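Hypothetical aspartyl-tRNA synthetase (Sulfolobus tokodaii, PDB 1WYD) is a non-discriminating class II synthetase that probably activates L-aspartate with ATP and transfers it to the acceptor end of tRNA(Asp) or tRNA(Asn). Local coordinates at residues K276-K279 with Y280-I284; D234-D237 with V238-L241; E146-K150 with E151-E155; K385-D388 with Y389-P393. One frame throughout, in Å; residues are numbered along the deposited sequence.

All four contacts are local, partly buried and within the class II catalytic region, yet their chemistry differs with their place in the fold. Interactions 1 and 2 both open helices, the first with a backbone carbonyl and methyl packing at the sheet's edge, the second with two carboxylates; Arg277 of interaction 1 packs on Met239 of interaction 2. Interaction 3 instead closes a helix, through backbone bonds, and its Phe153 and Leu148 pack against Leu241 of interaction 2. Interaction 4 is a loop bound by aromatic contacts and touches none of the others. The second subunit reaches interactions 2, 3 and 4, but not interaction 1.

Interaction 1 of 4, residues K276-K279 with Y280-I284; sequences KRLK and YTEAI
A strand-to-helix junction at one margin of the catalytic domain's large mixed sheet brings Leu278 and Lys279 against Glu282 and Ala283. Strand 276-279 is the outermost strand on this side of the sheet within the chain, and it passes straight into helix 280-289 with Lys279 at the N-cap position; the two short axes stand 74° apart. Because the turn is so abrupt, the end of the strand faces the first turn of the helix. Leu278 has its CG anti to the backbone N (chi1 180°), which carries both methyls to the helix. CD2 rests on Ala283 CB at 4.0 Å, an apolar contact continued by Leu312 and Leu308 of helix 302-312. CD1 lies against the Glu282 carboxylate, 3.4 Å from OE2, so one branch of the leucine meets a carbon and the other a polar group. The Glu282 chain runs extended beyond CG, back along the strand, where its OE2 stands 4.8 Å from Lys276 NZ: opposite charges that are not in contact but may attract weakly. Tyr280 points away from the strand; Ile284 CG1 covers one face of its ring, 3.6 Å above the plane and towards the rim, while OH is hydrogen-bonded to Asp298 O. The first helical bond closes the junction: Ala283 N donates a hydrogen bond to Lys279 O, 3.0 Å away, in the carbonyl plane and with a C=O...N angle of 154°.

Interaction 2 of 4, residues D234-D237 with V238-L241; sequences DYND and VMQL
Backbone bonds first: Met239 N reaches Tyr235 O at 3.0 Å, Gln240 N pairs with Asn236 O and Leu241 N with Asp237 O, the regular i to i+4 ladder of an alpha helix. The rung before them, Val238 N to Asp234 O, is weak at 3.3 Å. Val238 CG2 packs as a methyl against the backbone carbonyl of Tyr235, 3.4 Å from its O. Apolar and aromatic contacts follow. Met239 CE sits over one face of the Tyr235 ring, 4.2 Å from its centroid and 28° off the normal, a CH-pi contact. The bend at the end of the methionine (chi3 -79°) folds the methyl back to the tyrosine, and the two side chains run alongside each other. Beyond this turn, Met239 packs on Phe344 and Val320 of the sheet, and Tyr235 OH is hydrogen-bonded to Asp321. Carboxylate bonds make the third group. Asp237 N is bonded to Asp234 OD1 at 3.2 Å, and in return Asp234 N is bonded to Asp237 OD1 at 3.0 Å, meeting that oxygen on its anti side, 18° out of the carboxylate plane. Both aspartates also touch Met1 of the second subunit. Such a reciprocal pair is the capping box, here starting helix 235-256 just after sheet strand 222-231.

Interaction 3 of 4, residues E146-K150 with E151-E155; sequences ETLYK and EGFIE
One face of the Phe153 ring carries Leu148 CD2, 3.6 Å above the plane and offset towards the rim, a CH-pi contact; Glu151 CB lies at the ring's edge, in plane. The Tyr149 ring has Phe153 O at its edge, and Lys142 of the second subunit makes a cation-pi contact with it. Water 1, in the plane of the tyrosine ring, accepts from Tyr149 OH at 2.5 Å and donates to Glu155 OE1 at 2.7 Å. The backbone forms a Schellman motif that ends helix 128-150: Phe153 N binds Leu148 O at 2.8 Å, and Gly152 N binds Tyr149 O at 2.9 Å. Gly152, with phi 71°, is the C-prime residue that reverses the chain. Glu151 N also binds Leu148 O, so two donors grip this oxygen from opposite faces of its plane. An alanine in place of Phe153 removes the ring under Leu148 CD2 and would probably leave a gap beside that methyl, where the ring also meets Leu241. Leu148 O and Tyr149 O thus keep partners where the helical ladder stops, and Glu155, salt-bridged through OE2 to Arg145 of the second subunit, ties this turn to the dimer interface.

Interaction 4 of 4, residues K385-D388 with Y389-P393; sequences KWFD and YGMPP
Met391 can be followed across the ring of Phe387 atom by atom. Its CB comes first, 3.4 Å from Phe387 CD2 at the rim. CG then settles over the face, 3.8 Å from the ring centroid and 23° off the normal, and also lies near Trp386 O. The chain bends at chi2 (-58°), leaving SD farther out above the same face, 5.0 Å from the centroid. A second bend at chi3 (-80°) sets the direction of the terminal CE. This is a Met-aromatic contact, and it lies within the loop between helix 381-384 and strand 394-400, which with helix 401-409 corresponds to motif 3 of class II synthetases. Phe387 itself lies about 6 Å, side chain to side chain, from Arg359, which is predicted to bind L-aspartate. Water 2 lies 2.8 Å from Phe387 O and accepts from Met391 N, between the backbones of the same two residues. Between them, Gly390 takes a positive phi, and its O is hydrogen-bonded to Arg126 and Trp24 of the second subunit. At the turn, Tyr389 N makes a weak bond to Trp386 O, and Asp388 CB stands almost centrally over the Tyr389 ring, 4.0 Å from its centroid. A serine in place of Tyr389 removes the ring beneath Asp388 CB and would probably leave that carbon without its aromatic neighbour and the turn less closely packed.

Interaction 1 of 4, residues K276-K279 with Y280-I284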
loop_
_atom_site.group_PDB
_atom_site.type_symbol
_atom_site.label_atom_id
_atom_site.label_comp_id
_atom_site.label_asym_id
_atom_site.label_seq_id
_atom_site.Cartn_x
_atom_site.Cartn_y
_atom_site.Cartn_z
ATOM N N LYS B 276 5.620 24.499 15.028
ATOM C CA LYS B 276 5.859 25.885 14.646
ATOM C C LYS B 276 5.426 26.148 13.198
ATOM O O LYS B 276 5.795 25.367 12.308
ATOM C CB LYS B 276 7.348 26.206 14.841
ATOM C CG LYS B 276 7.770 27.620 14.397
ATOM C CD LYS B 276 7.783 28.614 15.567
ATOM C CE LYS B 276 8.471 29.909 15.170
ATOM N NZ LYS B 276 7.473 30.901 14.687
ATOM N N ARG B 277 4.616 27.198 12.973
ATOM C CA ARG B 277 4.326 27.689 11.608
ATOM C C ARG B 277 5.088 28.954 11.329
ATOM O O ARG B 277 5.131 29.862 12.156
ATOM C CB ARG B 277 2.842 27.960 11.301
ATOM C CG ARG B 277 1.854 27.722 12.420
ATOM C CD ARG B 277 0.379 27.660 11.985
ATOM N NE ARG B 277 0.008 28.570 10.889
ATOM C CZ ARG B 277 -0.941 28.293 9.974
ATOM N NH1 ARG B 277 -1.603 27.144 10.029
ATOM N NH2 ARG B 277 -1.242 29.160 9.006
ATOM N N LEU B 278 5.676 29.009 10.145
ATOM C CA LEU B 278 6.413 30.151 9.714
ATOM C C LEU B 278 5.879 30.474 8.347
ATOM O O LEU B 278 5.864 29.598 7.464
ATOM C CB LEU B 278 7.880 29.758 9.630
ATOM C CG LEU B 278 8.907 30.782 9.183
ATOM C CD1 LEU B 278 9.117 31.761 10.297
ATOM C CD2 LEU B 278 10.180 30.079 8.868
ATOM N N LYS B 279 5.410 31.708 8.160
ATOM C CA LYS B 279 4.932 32.155 6.851
ATOM C C LYS B 279 6.116 32.260 5.936
ATOM O O LYS B 279 7.218 32.530 6.389
ATOM C CB LYS B 279 4.218 33.512 6.915
ATOM C CG LYS B 279 3.143 33.633 8.003
ATOM C CD LYS B 279 2.708 35.081 8.163
ATOM C CE LYS B 279 1.201 35.195 8.246
ATOM N NZ LYS B 279 0.712 35.044 9.654
ATOM N N TYR B 280 5.887 32.011 4.646
ATOM C CA TYR B 280 6.930 32.087 3.626
ATOM C C TYR B 280 7.525 33.508 3.610
ATOM O O TYR B 280 8.737 33.677 3.588
ATOM C CB TYR B 280 6.335 31.714 2.279
ATOM C CG TYR B 280 7.102 32.213 1.079
ATOM C CD1 TYR B 280 8.061 31.431 0.499
ATOM C CD2 TYR B 280 6.852 33.463 0.515
ATOM C CE1 TYR B 280 8.770 31.855 -0.614
ATOM C CE2 TYR B 280 7.568 33.903 -0.588
ATOM C CZ TYR B 280 8.525 33.078 -1.143
ATOM O OH TYR B 280 9.272 33.451 -2.234
ATOM N N THR B 281 6.634 34.505 3.630
ATOM C CA THR B 281 6.961 35.941 3.759
ATOM C C THR B 281 8.044 36.234 4.811
ATOM O O THR B 281 9.023 36.950 4.549
ATOM C CB THR B 281 5.642 36.742 4.092
ATOM O OG1 THR B 281 4.715 36.617 3.004
ATOM C CG2 THR B 281 5.885 38.245 4.146
ATOM N N GLU B 282 7.837 35.663 5.990
ATOM C CA GLU B 282 8.726 35.766 7.128
ATOM C C GLU B 282 10.037 35.002 6.905
ATOM O O GLU B 282 11.108 35.464 7.323
ATOM C CB GLU B 282 7.999 35.148 8.305
ATOM C CG GLU B 282 8.144 35.805 9.653
ATOM C CD GLU B 282 7.422 34.963 10.684
ATOM O OE1 GLU B 282 6.224 34.618 10.437
ATOM O OE2 GLU B 282 8.058 34.607 11.714
ATOM N N ALA B 283 9.947 33.826 6.276
ATOM C CA ALA B 283 11.132 33.044 5.920
ATOM C C ALA B 283 12.000 33.860 4.992
ATOM O O ALA B 283 13.215 33.913 5.141
ATOM C CB ALA B 283 10.746 31.729 5.256
ATOM N N ILE B 284 11.368 34.509 4.027
ATOM C CA ILE B 284 12.103 35.355 3.112
ATOM C C ILE B 284 12.841 36.482 3.857
ATOM O O ILE B 284 14.004 36.770 3.544
ATOM C CB ILE B 284 11.171 35.905 2.029
ATOM C CG1 ILE B 284 10.879 34.815 0.983
ATOM C CG2 ILE B 284 11.770 37.187 1.382
ATOM C CD1 ILE B 284 12.075 33.980 0.597
#

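Interaction 2 of 4, residues D234-D237 with V238-L241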
loop_
_atom_site.group_PDB
_atom_site.type_symbol
_atom_site.label_atom_id
_atom_site.label_comp_id
_atom_site.label_asym_id
_atom_site.label_seq_id
_atom_site.Cartn_x
_atom_site.Cartn_y
_atom_site.Cartn_z
ATOM N N ASP B 234 -9.834 22.556 4.906
ATOM C CA ASP B 234 -8.834 23.353 4.215
ATOM C C ASP B 234 -7.484 22.969 4.738
ATOM O O ASP B 234 -7.381 21.985 5.478
ATOM C CB ASP B 234 -9.074 24.840 4.369
ATOM C CG ASP B 234 -8.937 25.331 5.825
ATOM O OD1 ASP B 234 -8.360 24.629 6.689
ATOM O OD2 ASP B 234 -9.405 26.441 6.171
ATOM N N TYR B 235 -6.465 23.757 4.397
ATOM C CA TYR B 235 -5.101 23.387 4.720
ATOM C C TYR B 235 -4.768 23.424 6.203
ATOM O O TYR B 235 -3.931 22.645 6.662
ATOM C CB TYR B 235 -4.087 24.166 3.880
ATOM C CG TYR B 235 -3.842 25.614 4.268
ATOM C CD1 TYR B 235 -2.580 26.168 4.113
ATOM C CD2 TYR B 235 -4.876 26.438 4.762
ATOM C CE1 TYR B 235 -2.332 27.494 4.428
ATOM C CE2 TYR B 235 -4.652 27.760 5.091
ATOM C CZ TYR B 235 -3.362 28.286 4.917
ATOM O OH TYR B 235 -3.091 29.591 5.220
ATOM N N ASN B 236 -5.434 24.278 6.974
ATOM C CA ASN B 236 -5.223 24.248 8.412
ATOM C C ASN B 236 -5.734 22.943 9.007
ATOM O O ASN B 236 -5.089 22.355 9.875
ATOM C CB ASN B 236 -5.803 25.497 9.091
ATOM C CG ASN B 236 -5.131 26.818 8.610
ATOM O OD1 ASN B 236 -5.808 27.763 8.226
ATOM N ND2 ASN B 236 -3.820 26.877 8.660
ATOM N N ASP B 237 -6.864 22.442 8.503
ATOM C CA ASP B 237 -7.416 21.172 9.011
ATOM C C ASP B 237 -6.498 19.969 8.819
ATOM O O ASP B 237 -6.315 19.154 9.739
ATOM C CB ASP B 237 -8.748 20.848 8.350
ATOM C CG ASP B 237 -9.825 21.811 8.723
ATOM O OD1 ASP B 237 -10.520 22.303 7.794
ATOM O OD2 ASP B 237 -10.035 22.137 9.925
ATOM N N VAL B 238 -5.957 19.853 7.601
ATOM C CA VAL B 238 -5.091 18.749 7.252
ATOM C C VAL B 238 -3.723 18.859 7.943
ATOM O O VAL B 238 -3.150 17.848 8.396
ATOM C CB VAL B 238 -4.995 18.525 5.691
ATOM C CG1 VAL B 238 -6.375 18.167 5.132
ATOM C CG2 VAL B 238 -4.445 19.716 4.972
ATOM N N MET B 239 -3.217 20.078 8.059
ATOM C CA MET B 239 -2.008 20.283 8.862
ATOM C C MET B 239 -2.183 19.733 10.297
ATOM O O MET B 239 -1.304 19.022 10.803
ATOM C CB MET B 239 -1.552 21.745 8.834
ATOM C CG MET B 239 -0.760 22.077 7.618
ATOM S SD MET B 239 0.117 23.648 7.721
ATOM C CE MET B 239 -1.224 24.863 7.357
ATOM N N GLN B 240 -3.341 19.978 10.906
ATOM C CA GLN B 240 -3.664 19.383 12.215
ATOM C C GLN B 240 -3.877 17.869 12.214
ATOM O O GLN B 240 -3.655 17.193 13.223
ATOM C CB GLN B 240 -4.916 20.020 12.775
ATOM C CG GLN B 240 -4.630 21.195 13.625
ATOM C CD GLN B 240 -5.915 21.853 14.078
ATOM O OE1 GLN B 240 -6.887 21.161 14.447
ATOM N NE2 GLN B 240 -5.946 23.185 14.025
ATOM N N LEU B 241 -4.373 17.340 11.100
ATOM C CA LEU B 241 -4.473 15.889 10.944
ATOM C C LEU B 241 -3.057 15.304 10.917
ATOM O O LEU B 241 -2.760 14.318 11.613
ATOM C CB LEU B 241 -5.214 15.564 9.649
ATOM C CG LEU B 241 -5.983 14.263 9.422
ATOM C CD1 LEU B 241 -5.758 13.860 7.974
ATOM C CD2 LEU B 241 -5.601 13.127 10.347
#

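Interaction 3 of 4, residues E146-K150 with E151-E155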
loop_
_atom_site.group_PDB
_atom_site.type_symbol
_atom_site.label_atom_id
_atom_site.label_comp_id
_atom_site.label_asym_id
_atom_site.label_seq_id
_atom_site.Cartn_x
_atom_site.Cartn_y
_atom_site.Cartn_z
ATOM N N GLU B 146 -3.385 3.711 11.077
ATOM C CA GLU B 146 -4.133 3.675 12.338
ATOM C C GLU B 146 -4.791 5.015 12.670
ATOM O O GLU B 146 -5.998 5.075 12.881
ATOM C CB GLU B 146 -3.191 3.202 13.445
ATOM C CG GLU B 146 -3.749 3.211 14.845
ATOM C CD GLU B 146 -2.659 2.874 15.833
ATOM O OE1 GLU B 146 -2.703 1.764 16.413
ATOM O OE2 GLU B 146 -1.736 3.704 15.981
ATOM N N THR B 147 -4.005 6.097 12.634
ATOM C CA THR B 147 -4.499 7.438 12.884
ATOM C C THR B 147 -5.605 7.793 11.918
ATOM O O THR B 147 -6.619 8.411 12.308
ATOM C CB THR B 147 -3.364 8.479 12.775
ATOM O OG1 THR B 147 -2.388 8.193 13.769
ATOM C CG2 THR B 147 -3.849 9.877 13.210
ATOM N N LEU B 148 -5.412 7.390 10.657
ATOM C CA LEU B 148 -6.330 7.746 9.588
ATOM C C LEU B 148 -7.673 7.036 9.695
ATOM O O LEU B 148 -8.723 7.654 9.415
ATOM C CB LEU B 148 -5.665 7.519 8.220
ATOM C CG LEU B 148 -4.707 8.657 7.924
ATOM C CD1 LEU B 148 -3.639 8.176 6.955
ATOM C CD2 LEU B 148 -5.463 9.871 7.405
ATOM N N TYR B 149 -7.637 5.751 10.086
ATOM C CA TYR B 149 -8.836 4.946 10.301
ATOM C C TYR B 149 -9.630 5.524 11.433
ATOM O O TYR B 149 -10.843 5.539 11.379
ATOM C CB TYR B 149 -8.513 3.488 10.693
ATOM C CG TYR B 149 -7.823 2.639 9.678
ATOM C CD1 TYR B 149 -8.265 2.594 8.353
ATOM C CD2 TYR B 149 -6.720 1.861 10.032
ATOM C CE1 TYR B 149 -7.610 1.798 7.402
ATOM C CE2 TYR B 149 -6.051 1.042 9.077
ATOM C CZ TYR B 149 -6.501 1.025 7.765
ATOM O OH TYR B 149 -5.873 0.217 6.799
ATOM N N LYS B 150 -8.937 6.005 12.463
ATOM C CA LYS B 150 -9.601 6.660 13.604
ATOM C C LYS B 150 -10.391 7.888 13.154
ATOM O O LYS B 150 -11.382 8.241 13.784
ATOM C CB LYS B 150 -8.586 7.051 14.679
ATOM C CG LYS B 150 -9.135 7.106 16.092
ATOM C CD LYS B 150 -8.213 7.882 17.096
ATOM C CE LYS B 150 -6.895 7.148 17.430
ATOM N NZ LYS B 150 -7.008 5.656 17.737
ATOM N N GLU B 151 -9.965 8.522 12.054
ATOM C CA GLU B 151 -10.651 9.728 11.567
ATOM C C GLU B 151 -11.635 9.382 10.472
ATOM O O GLU B 151 -12.236 10.256 9.845
ATOM C CB GLU B 151 -9.664 10.766 11.063
ATOM C CG GLU B 151 -8.567 11.152 12.052
ATOM C CD GLU B 151 -9.094 11.972 13.224
ATOM O OE1 GLU B 151 -8.528 11.863 14.333
ATOM O OE2 GLU B 151 -10.073 12.723 13.040
ATOM N N GLY B 152 -11.825 8.087 10.275
ATOM C CA GLY B 152 -12.695 7.584 9.232
ATOM C C GLY B 152 -12.164 7.773 7.813
ATOM O O GLY B 152 -12.941 7.936 6.884
ATOM N N PHE B 153 -10.850 7.744 7.639
ATOM C CA PHE B 153 -10.303 7.766 6.291
ATOM C C PHE B 153 -10.365 6.371 5.627
ATOM O O PHE B 153 -10.188 5.353 6.273
ATOM C CB PHE B 153 -8.901 8.373 6.301
ATOM C CG PHE B 153 -8.890 9.886 6.334
ATOM C CD1 PHE B 153 -9.207 10.591 7.524
ATOM C CD2 PHE B 153 -8.563 10.628 5.190
ATOM C CE1 PHE B 153 -9.178 12.001 7.561
ATOM C CE2 PHE B 153 -8.560 12.053 5.209
ATOM C CZ PHE B 153 -8.860 12.731 6.406
ATOM N N ILE B 154 -10.665 6.354 4.341
ATOM C CA ILE B 154 -10.826 5.133 3.551
ATOM C C ILE B 154 -9.581 4.978 2.690
ATOM O O ILE B 154 -9.116 5.975 2.118
ATOM C CB ILE B 154 -12.112 5.254 2.654
ATOM C CG1 ILE B 154 -13.371 5.114 3.514
ATOM C CG2 ILE B 154 -12.185 4.160 1.575
ATOM C CD1 ILE B 154 -14.642 5.800 2.894
ATOM N N GLU B 155 -8.999 3.775 2.686
ATOM C CA GLU B 155 -7.813 3.490 1.902
ATOM C C GLU B 155 -8.211 3.221 0.438
ATOM O O GLU B 155 -9.215 2.510 0.196
ATOM C CB GLU B 155 -7.026 2.296 2.482
ATOM C CG GLU B 155 -5.870 1.810 1.600
ATOM C CD GLU B 155 -4.939 0.811 2.259
ATOM O OE1 GLU B 155 -5.347 0.162 3.226
ATOM O OE2 GLU B 155 -3.787 0.639 1.792
HETATM O O HOH W 1 -7.512 0.081 4.875
#

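Interaction 4 of 4, residues K385-D388 with Y389-P393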
loop_
_atom_site.group_PDB
_atom_site.type_symbol
_atom_site.label_atom_id
_atom_site.label_comp_id
_atom_site.label_asym_id
_atom_site.label_seq_id
_atom_site.Cartn_x
_atom_site.Cartn_y
_atom_site.Cartn_z
ATOM N N LYS B 385 -13.263 18.735 -16.098
ATOM C CA LYS B 385 -14.627 18.230 -16.310
ATOM C C LYS B 385 -15.340 17.784 -15.045
ATOM O O LYS B 385 -16.549 17.989 -14.914
ATOM C CB LYS B 385 -14.635 17.042 -17.288
ATOM C CG LYS B 385 -13.964 15.795 -16.731
ATOM C CD LYS B 385 -14.628 14.532 -17.256
ATOM C CE LYS B 385 -13.817 13.937 -18.396
ATOM N NZ LYS B 385 -14.392 12.612 -18.729
ATOM N N TRP B 386 -14.596 17.136 -14.146
ATOM C CA TRP B 386 -15.176 16.530 -12.957
ATOM C C TRP B 386 -15.809 17.573 -12.049
ATOM O O TRP B 386 -16.767 17.274 -11.356
ATOM C CB TRP B 386 -14.125 15.740 -12.190
ATOM C CG TRP B 386 -13.386 14.789 -13.039
ATOM C CD1 TRP B 386 -12.090 14.900 -13.463
ATOM C CD2 TRP B 386 -13.894 13.561 -13.585
ATOM N NE1 TRP B 386 -11.766 13.818 -14.250
ATOM C CE2 TRP B 386 -12.849 12.977 -14.336
ATOM C CE3 TRP B 386 -15.128 12.893 -13.511
ATOM C CZ2 TRP B 386 -13.000 11.774 -15.015
ATOM C CZ3 TRP B 386 -15.283 11.686 -14.197
ATOM C CH2 TRP B 386 -14.221 11.139 -14.934
ATOM N N PHE B 387 -15.292 18.799 -12.116
ATOM C CA PHE B 387 -15.758 19.939 -11.296
ATOM C C PHE B 387 -17.054 20.608 -11.781
ATOM O O PHE B 387 -17.539 21.545 -11.153
ATOM C CB PHE B 387 -14.637 20.985 -11.144
ATOM C CG PHE B 387 -13.434 20.458 -10.421
ATOM C CD1 PHE B 387 -12.536 19.619 -11.061
ATOM C CD2 PHE B 387 -13.228 20.755 -9.080
ATOM C CE1 PHE B 387 -11.468 19.091 -10.398
ATOM C CE2 PHE B 387 -12.131 20.239 -8.420
ATOM C CZ PHE B 387 -11.260 19.392 -9.086
ATOM N N ASP B 388 -17.626 20.102 -12.872
ATOM C CA ASP B 388 -18.958 20.544 -13.282
ATOM C C ASP B 388 -20.058 19.918 -12.438
ATOM O O ASP B 388 -21.217 20.361 -12.483
ATOM C CB ASP B 388 -19.223 20.201 -14.753
ATOM C CG ASP B 388 -18.454 21.085 -15.719
ATOM O OD1 ASP B 388 -18.062 20.549 -16.787
ATOM O OD2 ASP B 388 -18.189 22.297 -15.527
ATOM N N TYR B 389 -19.721 18.874 -11.691
ATOM C CA TYR B 389 -20.765 18.112 -11.020
ATOM C C TYR B 389 -20.578 17.968 -9.509
ATOM O O TYR B 389 -20.597 16.856 -8.969
ATOM C CB TYR B 389 -20.977 16.777 -11.720
ATOM C CG TYR B 389 -21.330 16.940 -13.185
ATOM C CD1 TYR B 389 -20.497 16.432 -14.180
ATOM C CD2 TYR B 389 -22.498 17.614 -13.572
ATOM C CE1 TYR B 389 -20.820 16.570 -15.520
ATOM C CE2 TYR B 389 -22.822 17.787 -14.901
ATOM C CZ TYR B 389 -21.985 17.257 -15.883
ATOM O OH TYR B 389 -22.299 17.407 -17.235
ATOM N N GLY B 390 -20.431 19.112 -8.845
ATOM C CA GLY B 390 -20.404 19.201 -7.392
ATOM C C GLY B 390 -19.130 18.702 -6.731
ATOM O O GLY B 390 -19.169 17.774 -5.922
ATOM N N MET B 391 -17.983 19.289 -7.051
ATOM C CA MET B 391 -16.807 18.916 -6.278
ATOM C C MET B 391 -16.856 19.745 -4.999
ATOM O O MET B 391 -17.103 20.943 -5.074
ATOM C CB MET B 391 -15.511 19.165 -7.058
ATOM C CG MET B 391 -15.160 18.083 -8.070
ATOM S SD MET B 391 -14.980 16.423 -7.376
ATOM C CE MET B 391 -13.318 16.585 -6.712
ATOM N N PRO B 392 -16.645 19.141 -3.832
ATOM C CA PRO B 392 -16.700 19.894 -2.578
ATOM C C PRO B 392 -15.387 20.625 -2.313
ATOM O O PRO B 392 -14.377 20.338 -2.978
ATOM C CB PRO B 392 -16.890 18.784 -1.535
ATOM C CG PRO B 392 -16.113 17.650 -2.071
ATOM C CD PRO B 392 -16.325 17.718 -3.591
ATOM N N PRO B 393 -15.365 21.526 -1.336
ATOM C CA PRO B 393 -14.096 22.081 -0.893
ATOM C C PRO B 393 -13.336 20.940 -0.270
ATOM O O PRO B 393 -13.885 20.144 0.498
ATOM C CB PRO B 393 -14.509 23.096 0.168
ATOM C CG PRO B 393 -15.951 23.372 -0.133
ATOM C CD PRO B 393 -16.494 22.051 -0.552
HETATM O O HOH W 2 -17.223 21.557 -8.421
#